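Local coordinates for protein probable dipeptidase (Pseudomonas aeruginosa, PDB 3B40) that probably hydrolyses dipeptides as a metal-dependent dipeptidase of the membrane dipeptidase (M19) family, at residues P277-L282 with P292-L297; Y299-G304 with G325-E330; P303-I308 with G317-A322. The protein carries 11 engineered substitutions. One frame throughout, in Å; residues are numbered along the deposited sequence.

Contact 1 of 3, residues P277-L282 with P292-L297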
loop_
_atom_site.group_PDB
_atom_site.type_symbol
_atom_site.label_atom_id
_atom_site.label_comp_id
_atom_site.label_asym_id
_atom_site.label_seq_id
_atom_site.Cartn_x
_atom_site.Cartn_y
_atom_site.Cartn_z
ATOM N N PRO A 277 4.313 -16.197 21.959
ATOM C CA PRO A 277 2.986 -16.187 22.617
ATOM C C PRO A 277 1.803 -16.033 21.664
ATOM O O PRO A 277 0.714 -16.560 21.930
ATOM C CB PRO A 277 3.069 -14.983 23.571
ATOM C CG PRO A 277 4.541 -14.876 23.883
ATOM C CD PRO A 277 5.214 -15.189 22.557
ATOM N N THR A 278 2.011 -15.310 20.568
ATOM C CA THR A 278 0.958 -15.082 19.586
ATOM C C THR A 278 0.796 -16.355 18.740
ATOM O O THR A 278 -0.320 -16.807 18.521
ATOM C CB THR A 278 1.260 -13.839 18.706
ATOM O OG1 THR A 278 1.165 -12.648 19.505
ATOM C CG2 THR A 278 0.288 -13.723 17.542
ATOM N N LEU A 279 1.918 -16.926 18.289
ATOM C CA LEU A 279 1.916 -18.210 17.575
ATOM C C LEU A 279 1.238 -19.328 18.368
ATOM O O LEU A 279 0.441 -20.078 17.818
ATOM C CB LEU A 279 3.335 -18.629 17.156
ATOM C CG LEU A 279 4.085 -17.674 16.206
ATOM C CD1 LEU A 279 5.489 -18.165 15.936
ATOM C CD2 LEU A 279 3.318 -17.478 14.904
ATOM N N ASP A 280 1.557 -19.428 19.657
ATOM C CA ASP A 280 0.890 -20.366 20.566
ATOM C C ASP A 280 -0.626 -20.150 20.589
ATOM O O ASP A 280 -1.404 -21.090 20.441
ATOM C CB ASP A 280 1.467 -20.232 21.972
ATOM C CG ASP A 280 2.857 -20.820 22.093
ATOM O OD1 ASP A 280 3.259 -21.610 21.211
ATOM O OD2 ASP A 280 3.551 -20.498 23.084
ATOM N N LYS A 281 -1.042 -18.898 20.731
ATOM C CA LYS A 281 -2.462 -18.551 20.659
ATOM C C LYS A 281 -3.101 -18.970 19.325
ATOM O O LYS A 281 -4.198 -19.557 19.295
ATOM C CB LYS A 281 -2.639 -17.047 20.885
ATOM C CG LYS A 281 -2.500 -16.624 22.345
ATOM C CD LYS A 281 -2.850 -15.157 22.504
ATOM C CE LYS A 281 -1.975 -14.458 23.541
ATOM N NZ LYS A 281 -1.943 -12.969 23.263
ATOM N N LEU A 282 -2.429 -18.663 18.211
ATOM C CA LEU A 282 -2.967 -19.059 16.908
ATOM C C LEU A 282 -3.077 -20.572 16.783
ATOM O O LEU A 282 -4.089 -21.069 16.299
ATOM C CB LEU A 282 -2.131 -18.499 15.759
ATOM C CG LEU A 282 -2.190 -16.992 15.612
ATOM C CD1 LEU A 282 -1.029 -16.489 14.800
ATOM C CD2 LEU A 282 -3.553 -16.531 15.031
ATOM N N PRO A 292 -4.181 -27.848 11.098
ATOM C CA PRO A 292 -2.945 -28.364 11.676
ATOM C C PRO A 292 -2.074 -27.209 12.141
ATOM O O PRO A 292 -2.359 -26.059 11.792
ATOM C CB PRO A 292 -2.284 -29.076 10.495
ATOM C CG PRO A 292 -2.747 -28.303 9.299
ATOM C CD PRO A 292 -4.137 -27.866 9.616
ATOM N N PRO A 293 -1.035 -27.493 12.947
ATOM C CA PRO A 293 -0.228 -26.378 13.470
ATOM C C PRO A 293 0.443 -25.585 12.346
ATOM O O PRO A 293 0.811 -26.149 11.317
ATOM C CB PRO A 293 0.822 -27.090 14.338
ATOM C CG PRO A 293 0.179 -28.366 14.718
ATOM C CD PRO A 293 -0.562 -28.787 13.474
ATOM N N LEU A 294 0.583 -24.279 12.555
ATOM C CA LEU A 294 1.188 -23.392 11.567
ATOM C C LEU A 294 2.565 -23.846 11.088
ATOM O O LEU A 294 3.368 -24.319 11.873
ATOM C CB LEU A 294 1.293 -21.970 12.142
ATOM C CG LEU A 294 0.014 -21.141 12.219
ATOM C CD1 LEU A 294 0.236 -19.954 13.129
ATOM C CD2 LEU A 294 -0.440 -20.683 10.815
ATOM N N GLU A 295 2.817 -23.714 9.793
ATOM C CA GLU A 295 4.173 -23.809 9.237
ATOM C C GLU A 295 4.409 -22.533 8.468
ATOM O O GLU A 295 3.958 -22.396 7.326
ATOM C CB GLU A 295 4.306 -24.947 8.241
ATOM C CG GLU A 295 5.014 -26.180 8.777
ATOM C CD GLU A 295 4.093 -27.373 8.791
ATOM O OE1 GLU A 295 3.334 -27.544 7.804
ATOM O OE2 GLU A 295 4.125 -28.147 9.771
ATOM N N GLY A 296 5.060 -21.575 9.097
ATOM C CA GLY A 296 5.307 -20.291 8.450
ATOM C C GLY A 296 4.150 -19.345 8.693
ATOM O O GLY A 296 3.100 -19.726 9.238
ATOM N N LEU A 297 4.324 -18.108 8.250
ATOM C CA LEU A 297 3.439 -17.038 8.721
ATOM C C LEU A 297 2.290 -16.681 7.793
ATOM O O LEU A 297 1.437 -15.885 8.167
ATOM C CB LEU A 297 4.265 -15.785 9.042
ATOM C CG LEU A 297 5.170 -15.885 10.261
ATOM C CD1 LEU A 297 6.101 -14.656 10.316
ATOM C CD2 LEU A 297 4.310 -15.976 11.517
#
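Leu279 and Leu282 of helix 276-288 meet Leu294 and Leu297 of the loop that follows the helix, and all the contact across the two segments is apolar. The methyl CD1 of Leu294 lies against the root of Leu282, 3.8 Å from its CB, and nearly as close to its CD1. Leu279 CD2 reaches the same Leu294 CD1 more loosely, at 4.3 Å. Its nearer partner is the other loop leucine: Leu279 CD2 and Leu297 CD2 touch at 3.8 Å, methyl to methyl, the two side chains crossing at about a right angle. In Leu279 the CG stands beside the backbone N, opposite the carbonyl carbon (chi1 -61°), which brings its end nearer to the loop than its CB bond alone would.

The polar bonds lie around this patch. The backbone N of Leu294 is hydrogen-bonded to Asp283 OD1, and Pro292 O receives Arg286 NE, both partners farther along the same helix, within about one turn of Leu282. Leu274 packs on Leu279 and Leu282, while Val241 and Ile243 touch Leu297.

No hydrogen bond joins the two segments themselves, so they adhere through leucine side-chain carbons alone. Here the leucines fit by shape, and the directional hold on the loop backbone comes from the Asp283 and Arg286 bonds.

Contact 2 of 3, residues Y299-G304 with G325-E330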
loop_
_atom_site.group_PDB
_atom_site.type_symbol
_atom_site.label_atom_id
_atom_site.label_comp_id
_atom_site.label_asym_id
_atom_site.label_seq_id
_atom_site.Cartn_x
_atom_site.Cartn_y
_atom_site.Cartn_z
ATOM N N TYR A 299 -0.418 -18.143 6.764
ATOM C CA TYR A 299 -1.757 -18.463 7.260
ATOM C C TYR A 299 -1.966 -18.015 8.703
ATOM O O TYR A 299 -3.024 -18.284 9.281
ATOM C CB TYR A 299 -2.020 -19.970 7.173
ATOM C CG TYR A 299 -1.948 -20.574 5.774
ATOM C CD1 TYR A 299 -2.035 -19.777 4.625
ATOM C CD2 TYR A 299 -1.849 -21.959 5.616
ATOM C CE1 TYR A 299 -1.961 -20.347 3.358
ATOM C CE2 TYR A 299 -1.788 -22.548 4.361
ATOM C CZ TYR A 299 -1.844 -21.744 3.244
ATOM O OH TYR A 299 -1.793 -22.332 2.028
ATOM N N ALA A 300 -0.937 -17.381 9.279
ATOM C CA ALA A 300 -1.002 -16.804 10.609
ATOM C C ALA A 300 -1.593 -15.413 10.499
ATOM O O ALA A 300 -2.318 -14.968 11.395
ATOM C CB ALA A 300 0.391 -16.710 11.230
ATOM N N LEU A 301 -1.267 -14.722 9.404
ATOM C CA LEU A 301 -1.616 -13.291 9.257
ATOM C C LEU A 301 -2.958 -13.087 8.593
ATOM O O LEU A 301 -3.476 -11.977 8.540
ATOM C CB LEU A 301 -0.511 -12.541 8.495
ATOM C CG LEU A 301 0.900 -12.571 9.092
ATOM C CD1 LEU A 301 1.905 -11.884 8.162
ATOM C CD2 LEU A 301 0.939 -11.916 10.471
ATOM N N MET A 302 -3.528 -14.176 8.075
ATOM C CA MET A 302 -4.814 -14.113 7.417
ATOM C C MET A 302 -5.379 -15.533 7.388
ATOM O O MET A 302 -4.612 -16.498 7.460
ATOM C CB MET A 302 -4.624 -13.587 5.990
ATOM C CG MET A 302 -3.895 -14.596 5.095
ATOM S SD MET A 302 -4.277 -14.413 3.357
ATOM C CE MET A 302 -3.137 -15.640 2.671
ATOM N N PRO A 303 -6.715 -15.676 7.364
ATOM C CA PRO A 303 -7.302 -17.006 7.178
ATOM C C PRO A 303 -7.055 -17.572 5.776
ATOM O O PRO A 303 -7.930 -17.481 4.922
ATOM C CB PRO A 303 -8.797 -16.763 7.421
ATOM C CG PRO A 303 -8.983 -15.299 7.176
ATOM C CD PRO A 303 -7.741 -14.650 7.626
ATOM N N GLY A 304 -5.888 -18.171 5.566
ATOM C CA GLY A 304 -5.436 -18.551 4.209
ATOM C C GLY A 304 -5.509 -20.036 3.862
ATOM O O GLY A 304 -5.316 -20.437 2.705
ATOM N N GLY A 325 -8.410 -10.982 16.342
ATOM C CA GLY A 325 -8.347 -10.533 17.742
ATOM C C GLY A 325 -6.999 -10.844 18.360
ATOM O O GLY A 325 -6.429 -10.024 19.087
ATOM N N ILE A 326 -6.509 -12.052 18.084
ATOM C CA ILE A 326 -5.206 -12.533 18.539
ATOM C C ILE A 326 -4.076 -11.704 17.928
ATOM O O ILE A 326 -3.089 -11.379 18.614
ATOM C CB ILE A 326 -5.026 -14.068 18.201
ATOM C CG1 ILE A 326 -5.887 -14.933 19.150
ATOM C CG2 ILE A 326 -3.572 -14.475 18.272
ATOM C CD1 ILE A 326 -6.237 -16.334 18.665
ATOM N N LEU A 327 -4.219 -11.362 16.639
ATOM C CA LEU A 327 -3.229 -10.549 15.930
ATOM C C LEU A 327 -3.161 -9.152 16.528
ATOM O O LEU A 327 -2.065 -8.571 16.651
ATOM C CB LEU A 327 -3.551 -10.466 14.433
ATOM C CG LEU A 327 -3.387 -11.758 13.622
ATOM C CD1 LEU A 327 -3.623 -11.482 12.154
ATOM C CD2 LEU A 327 -2.017 -12.409 13.810
ATOM N N GLU A 328 -4.333 -8.625 16.917
ATOM C CA GLU A 328 -4.430 -7.312 17.547
ATOM C C GLU A 328 -3.616 -7.230 18.842
ATOM O O GLU A 328 -3.191 -6.146 19.225
ATOM C CB GLU A 328 -5.899 -6.896 17.771
ATOM C CG GLU A 328 -6.432 -5.911 16.706
ATOM C CD GLU A 328 -7.579 -6.472 15.840
ATOM O OE1 GLU A 328 -8.534 -7.053 16.421
ATOM O OE2 GLU A 328 -7.542 -6.300 14.577
ATOM N N GLU A 329 -3.344 -8.374 19.473
ATOM C CA GLU A 329 -2.598 -8.422 20.741
ATOM C C GLU A 329 -1.083 -8.526 20.567
ATOM O O GLU A 329 -0.329 -8.400 21.548
ATOM C CB GLU A 329 -3.050 -9.602 21.611
ATOM C CG GLU A 329 -4.505 -9.604 22.062
ATOM C CD GLU A 329 -4.866 -10.897 22.829
ATOM O OE1 GLU A 329 -4.383 -11.054 23.980
ATOM O OE2 GLU A 329 -5.622 -11.755 22.295
ATOM N N GLU A 330 -0.629 -8.815 19.348
ATOM C CA GLU A 330 0.803 -8.874 19.079
ATOM C C GLU A 330 1.395 -7.500 19.376
ATOM O O GLU A 330 0.922 -6.499 18.815
ATOM C CB GLU A 330 1.066 -9.255 17.609
ATOM C CG GLU A 330 2.553 -9.229 17.187
ATOM C CD GLU A 330 3.439 -10.272 17.851
ATOM O OE1 GLU A 330 2.999 -10.974 18.795
ATOM O OE2 GLU A 330 4.611 -10.390 17.435
#
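Ala300 and Leu301 meet Leu327 where the loop between two successive helices folds back on the C-terminal part of helix 313-328, in a protein of the TIM-barrel clan. The contact is plain structural packing between a connecting loop and a helix; the backbones come nearest at Leu301 and Leu327, 7.4 Å between their CA atoms.

Tyr299 starts the segment by turning its ring back onto the loop itself: the C atom of Gly304 lies 3.5 Å above one face, offset toward the rim. Next comes Ala300, which meets the helix with its carbonyl. Leu327 CD2 sits 3.5 Å from Ala300 O. This buried carbonyl has no hydrogen-bonding partner in the model; hydrocarbon lies against it instead, probably at some energetic cost, since its hydrogen-bonding capacity goes unused. The methyl of Ala300 packs on Leu282 and Leu274.

Leu301 directs its CB away from the helix, yet the side chain bends back far enough for its CD2 to come within 4.5 Å of Leu327 CD2, a loose touch beside Ile243. Met302 and Pro303 turn to another part of the same helix, where both pack on Tyr324. Pro303 is the centre of an inverse gamma turn, a tight bend that leads the chain into Gly304.

On the helix side, Leu327 carries the whole contact. Its CB points toward the loop, and chi1 of -69° puts CG beside the backbone N and, with it, the methyls on the loop side. Both methyls lie against Ala300 O, and CD1 also touches the next carbonyl, 3.7 Å from Leu301 O.

Contact 3 of 3, residues P303-I308 with G317-A322. With MG (magnesium ion), chain D.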
loop_
_atom_site.group_PDB
_atom_site.type_symbol
_atom_site.label_atom_id
_atom_site.label_comp_id
_atom_site.label_asym_id
_atom_site.label_seq_id
_atom_site.Cartn_x
_atom_site.Cartn_y
_atom_site.Cartn_z
ATOM N N PRO A 303 -6.715 -15.676 7.364
ATOM C CA PRO A 303 -7.302 -17.006 7.178
ATOM C C PRO A 303 -7.055 -17.572 5.776
ATOM O O PRO A 303 -7.930 -17.481 4.922
ATOM C CB PRO A 303 -8.797 -16.763 7.421
ATOM C CG PRO A 303 -8.983 -15.299 7.176
ATOM C CD PRO A 303 -7.741 -14.650 7.626
ATOM N N GLY A 304 -5.888 -18.171 5.566
ATOM C CA GLY A 304 -5.436 -18.551 4.209
ATOM C C GLY A 304 -5.509 -20.036 3.862
ATOM O O GLY A 304 -5.316 -20.437 2.705
ATOM N N ASP A 305 -5.792 -20.873 4.842
ATOM C CA ASP A 305 -5.830 -22.332 4.609
ATOM C C ASP A 305 -6.837 -22.683 3.533
ATOM O O ASP A 305 -7.998 -22.255 3.601
ATOM C CB ASP A 305 -6.162 -23.092 5.883
ATOM C CG ASP A 305 -5.143 -22.865 6.965
ATOM O OD1 ASP A 305 -4.375 -23.807 7.248
ATOM O OD2 ASP A 305 -5.105 -21.744 7.537
ATOM N N PRO A 306 -6.381 -23.389 2.491
ATOM C CA PRO A 306 -7.187 -23.771 1.323
ATOM C C PRO A 306 -8.509 -24.458 1.660
ATOM O O PRO A 306 -9.526 -24.142 1.052
ATOM C CB PRO A 306 -6.237 -24.689 0.542
ATOM C CG PRO A 306 -4.905 -24.100 0.835
ATOM C CD PRO A 306 -4.972 -23.788 2.306
ATOM N N ILE A 307 -8.485 -25.380 2.616
ATOM C CA ILE A 307 -9.701 -26.109 3.036
ATOM C C ILE A 307 -10.806 -25.166 3.533
ATOM O O ILE A 307 -11.976 -25.522 3.489
ATOM C CB ILE A 307 -9.367 -27.180 4.126
ATOM C CG1 ILE A 307 -10.523 -28.173 4.345
ATOM C CG2 ILE A 307 -8.993 -26.508 5.433
ATOM C CD1 ILE A 307 -10.835 -29.016 3.197
ATOM N N ILE A 308 -10.440 -23.949 3.957
ATOM C CA ILE A 308 -11.436 -22.976 4.480
ATOM C C ILE A 308 -12.531 -22.714 3.416
ATOM O O ILE A 308 -13.657 -22.330 3.738
ATOM C CB ILE A 308 -10.737 -21.675 5.005
ATOM C CG1 ILE A 308 -9.912 -21.982 6.276
ATOM C CG2 ILE A 308 -11.756 -20.555 5.230
ATOM C CD1 ILE A 308 -9.009 -20.848 6.770
ATOM N N GLY A 317 -16.583 -16.694 9.771
ATOM C CA GLY A 317 -16.755 -15.529 10.620
ATOM C C GLY A 317 -16.154 -15.688 12.002
ATOM O O GLY A 317 -15.396 -14.838 12.446
ATOM N N GLU A 318 -16.466 -16.799 12.668
ATOM C CA GLU A 318 -15.950 -17.079 14.004
ATOM C C GLU A 318 -14.433 -17.199 14.057
ATOM O O GLU A 318 -13.769 -16.638 14.936
ATOM C CB GLU A 318 -16.568 -18.361 14.540
ATOM C CG GLU A 318 -17.763 -18.130 15.429
ATOM C CD GLU A 318 -18.135 -19.369 16.190
ATOM O OE1 GLU A 318 -19.326 -19.777 16.132
ATOM O OE2 GLU A 318 -17.233 -19.955 16.839
ATOM N N TYR A 319 -13.891 -17.957 13.116
ATOM C CA TYR A 319 -12.460 -18.172 13.035
ATOM C C TYR A 319 -11.690 -16.885 12.684
ATOM O O TYR A 319 -10.782 -16.492 13.433
ATOM C CB TYR A 319 -12.157 -19.294 12.027
ATOM C CG TYR A 319 -10.695 -19.479 11.806
ATOM C CD1 TYR A 319 -9.911 -20.137 12.740
ATOM C CD2 TYR A 319 -10.085 -18.992 10.644
ATOM C CE1 TYR A 319 -8.533 -20.291 12.539
ATOM C CE2 TYR A 319 -8.737 -19.137 10.437
ATOM C CZ TYR A 319 -7.958 -19.796 11.372
ATOM O OH TYR A 319 -6.605 -19.934 11.144
ATOM N N ALA A 320 -12.037 -16.268 11.543
ATOM C CA ALA A 320 -11.490 -14.954 11.123
ATOM C C ALA A 320 -11.520 -13.925 12.263
ATOM O O ALA A 320 -10.494 -13.326 12.603
ATOM C CB ALA A 320 -12.253 -14.412 9.870
ATOM N N SER A 321 -12.693 -13.733 12.878
ATOM C CA SER A 321 -12.802 -12.766 14.003
ATOM C C SER A 321 -11.819 -13.089 15.101
ATOM O O SER A 321 -11.060 -12.217 15.529
ATOM C CB SER A 321 -14.210 -12.696 14.564
ATOM O OG SER A 321 -15.117 -12.389 13.516
ATOM N N ALA A 322 -11.793 -14.346 15.525
ATOM C CA ALA A 322 -10.858 -14.781 16.559
ATOM C C ALA A 322 -9.393 -14.638 16.180
ATOM O O ALA A 322 -8.566 -14.302 17.031
ATOM C CB ALA A 322 -11.143 -16.232 16.984
HETATM MG MG MG D . -18.498 -21.286 18.253
HETATM O O HOH W 1 -5.514 -19.360 8.763
#
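Pro303 and Ala320 mark the closest backbone approach, 6.1 Å between CA atoms, where the loop 303-308 passes helix 313-328 before curling into a 3-10 turn at 306-308. That turn is started by the backbone bond from Ile308 N to Asp305 O. On the helix, Ser321 adds a side-chain bond to the usual pattern: its OG donates to Gly317 O at 2.7 Å, while Ser321 N reaches the same oxygen from the opposite face of the carbonyl plane.

Tyr319 is the main side chain of the interface. With CG opposite its backbone N (chi1 175°), the ring extends toward the loop. Pro303 CB meets the ring at its edge, in the ring plane, 3.8 Å from Tyr319 CE2. Ile308 CD1 approaches the same CE2 obliquely at 4.1 Å, its side chain running across the tyrosine at about a right angle. Pro303 CG also rests on the methyl of Ala320, a looser apolar contact.

The phenol and the carboxylate of Asp305 do not bond directly. A water lying in the ring plane links them, its O 2.7 Å from both Tyr319 OH and Asp305 OD2; Gly304 N gives it a weak further bond. Asp305 OD1 is paired with Arg286 in a salt bridge. Elsewhere on the helix, Glu318 holds a magnesium ion unevenly through both carboxylate oxygens, OE2 at 2.3 Å and OE1 at 2.7 Å.

This is structural packing of the interhelical loop on helix 313-328, with a water bridging tyrosine and aspartate. Helix 276-288 flanks it through Leu285 and Arg286, which pack on Tyr319. Phe289 and Trp311 meet the tyrosine edge-to-face, and Phe316 of helix 313-328 itself packs on Pro303 and Ile308.

Following the chain, contact 1 closes first, returning 292-297 to helix 276-288 after the rest of the helix and a brief loop. Contacts 2 and 3 start from the overlapping segments 299-304 and 303-308, sharing Pro303 and Gly304. Contact 3 closes a short loop onto 317-322, within the longer one that contact 2 closes at 325-330; both therefore use helix 313-328. Contacts 1 and 2 also touch: Lys281 forms a salt bridge with Glu329, Thr278 OG1 probably bonds Glu330 OE1, and Leu294 packs on the backbone at Tyr299 and Ala300. Together they tie two successive helices to their connecting loop, on one side of the chain's centre.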